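Local coordinates for erythrocyte membrane protein 1 (Plasmodium falciparum, PDB 2XU0), which probably binds host cell-surface receptors as a variant adhesin of infected erythrocytes, this chain being its N-terminal segment and first Duffy-binding-like domain, implicated in rosetting, at residues 189-192 with 193-196. The protein carries 10 engineered substitutions. Numbering follows the deposited sequence.
Sequences CTSL and ARSF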
ATOM      1  N   CYS A 189      -4.075   3.299 -10.896  1.00 31.28           N
ATOM      2  CA  CYS A 189      -4.237   4.634 -10.320  1.00 31.48           C
ATOM      3  C   CYS A 189      -4.111   4.560  -8.766  1.00 31.63           C
ATOM      4  O   CYS A 189      -3.456   5.408  -8.176  1.00 28.40           O
ATOM      5  CB  CYS A 189      -5.572   5.245 -10.765  1.00 32.39           C
ATOM      6  SG  CYS A 189      -5.731   5.414 -12.568  1.00 36.00           S
ATOM      7  N   THR A 190      -4.689   3.524  -8.136  1.00 28.74           N
ATOM      8  CA  THR A 190      -4.596   3.279  -6.664  1.00 30.02           C
ATOM      9  C   THR A 190      -3.112   3.064  -6.267  1.00 33.98           C
ATOM     10  O   THR A 190      -2.648   3.682  -5.310  1.00 32.11           O
ATOM     11  CB  THR A 190      -5.494   2.075  -6.251  1.00 34.98           C
ATOM     12  OG1 THR A 190      -6.857   2.461  -6.441  1.00 33.06           O
ATOM     13  CG2 THR A 190      -5.315   1.663  -4.784  1.00 37.24           C
ATOM     14  N   SER A 191      -2.361   2.212  -7.030  1.00 32.30           N
ATOM     15  CA  SER A 191      -0.949   1.965  -6.701  1.00 32.14           C
ATOM     16  C   SER A 191      -0.117   3.207  -6.873  1.00 33.05           C
ATOM     17  O   SER A 191       0.757   3.467  -6.043  1.00 33.09           O
ATOM     18  CB  SER A 191      -0.384   0.787  -7.489  1.00 38.12           C
ATOM     19  OG  SER A 191      -1.061  -0.388  -7.083  1.00 45.53           O
ATOM     20  N   LEU A 192      -0.426   4.023  -7.920  1.00 28.69           N
ATOM     21  CA  LEU A 192       0.218   5.311  -8.133  1.00 27.87           C
ATOM     22  C   LEU A 192      -0.089   6.252  -6.976  1.00 31.53           C
ATOM     23  O   LEU A 192       0.794   6.993  -6.553  1.00 33.79           O
ATOM     24  CB  LEU A 192      -0.256   5.959  -9.450  1.00 28.59           C
ATOM     25  CG  LEU A 192       0.270   5.343 -10.776  1.00 33.36           C
ATOM     26  CD1 LEU A 192      -0.278   6.130 -11.981  1.00 32.96           C
ATOM     27  CD2 LEU A 192       1.773   5.341 -10.818  1.00 33.87           C
ATOM     28  N   ALA A 193      -1.328   6.261  -6.475  1.00 25.24           N
ATOM     29  CA  ALA A 193      -1.699   7.139  -5.326  1.00 25.05           C
ATOM     30  C   ALA A 193      -0.889   6.722  -4.072  1.00 29.03           C
ATOM     31  O   ALA A 193      -0.465   7.570  -3.285  1.00 28.46           O
ATOM     32  CB  ALA A 193      -3.175   7.021  -5.057  1.00 25.80           C
ATOM     33  N   ARG A 194      -0.603   5.420  -3.941  1.00 26.64           N
ATOM     34  CA  ARG A 194       0.182   4.915  -2.816  1.00 26.52           C
ATOM     35  C   ARG A 194       1.623   5.356  -2.886  1.00 29.04           C
ATOM     36  O   ARG A 194       2.179   5.705  -1.856  1.00 28.48           O
ATOM     37  CB  ARG A 194       0.068   3.405  -2.700  1.00 26.42           C
ATOM     38  CG  ARG A 194      -1.307   2.970  -2.282  1.00 27.98           C
ATOM     39  CD  ARG A 194      -1.305   1.483  -2.279  1.00 31.57           C
ATOM     40  NE  ARG A 194      -2.546   0.952  -1.744  1.00 33.09           N
ATOM     41  CZ  ARG A 194      -3.139  -0.126  -2.222  1.00 40.68           C
ATOM     42  NH1 ARG A 194      -2.616  -0.774  -3.255  1.00 35.65           N
ATOM     43  NH2 ARG A 194      -4.255  -0.568  -1.677  1.00 25.07           N
ATOM     44  N   SER A 195       2.225   5.373  -4.104  1.00 26.44           N
ATOM     45  CA  SER A 195       3.592   5.838  -4.315  1.00 26.19           C
ATOM     46  C   SER A 195       3.668   7.336  -4.164  1.00 26.85           C
ATOM     47  O   SER A 195       4.621   7.842  -3.598  1.00 27.89           O
ATOM     48  CB  SER A 195       4.113   5.396  -5.688  1.00 29.30           C
ATOM     49  OG  SER A 195       4.508   4.042  -5.593  1.00 34.56           O
ATOM     50  N   PHE A 196       2.671   8.060  -4.705  1.00 25.83           N
ATOM     51  CA  PHE A 196       2.562   9.524  -4.599  1.00 24.38           C
ATOM     52  C   PHE A 196       2.610   9.916  -3.126  1.00 28.09           C
ATOM     53  O   PHE A 196       3.314  10.873  -2.748  1.00 29.39           O
ATOM     54  CB  PHE A 196       1.212   9.965  -5.167  1.00 25.80           C
ATOM     55  CG  PHE A 196       0.906  11.439  -5.109  1.00 26.83           C
ATOM     56  CD1 PHE A 196       1.672  12.355  -5.825  1.00 30.07           C
ATOM     57  CD2 PHE A 196      -0.236  11.900  -4.461  1.00 28.84           C
ATOM     58  CE1 PHE A 196       1.301  13.713  -5.883  1.00 31.46           C
ATOM     59  CE2 PHE A 196      -0.596  13.255  -4.496  1.00 30.48           C
ATOM     60  CZ  PHE A 196       0.191  14.157  -5.176  1.00 29.98           C
TER
HETATM   61  O   HOH W   1      -0.175  -0.945  -4.596  1.00 39.47           O
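R194 runs back along the helix beside T190, one turn earlier, both side chains pointing the same way. CB of R194 packs 3.4 Å from the carbonyl O of S191, and CG of R194 comes equally near the carbonyl O of T190. With CG beside the backbone N (chi1 -69°) and the chain extended from there to NE, CD passes the T190 carbonyl more loosely, NE approaches the T190 methyl only distantly and, like NH2, has a hydrogen-bonding partner outside the two segments, and the guanidinium reaches that methyl. CG2 of T190 sits over the centre of the flat group, 3.8 Å from CZ of R194, so an aliphatic carbon covers one face while the N-H groups remain directed outward around the rim. At that rim, in the plane of the group, a water accepts a bond from NH1 of R194 (2.8 Å) and is also hydrogen-bonded to OG of S191 (2.7 Å), linking two side chains whose polar ends do not meet directly. All of this lies on helix 186-204 of the largely helical Duffy-binding-like domain, where the alpha-helical bond from N-H of R194 to O of T190 (N to O 3.0 Å), i+4 to i, brings the two residues onto the same side. Around this polar side, NH2 of R194 forms a salt bridge with E317 of helix 311-338, and OG of S191 also bonds to H176. Further round, L192 and F196 face helix 249-268; the carbonyl O of L192 accepts the N-H of F196, N to O 2.8 Å, in a fairly straight bond (163°). C189 ties the helix to C295 through a disulfide.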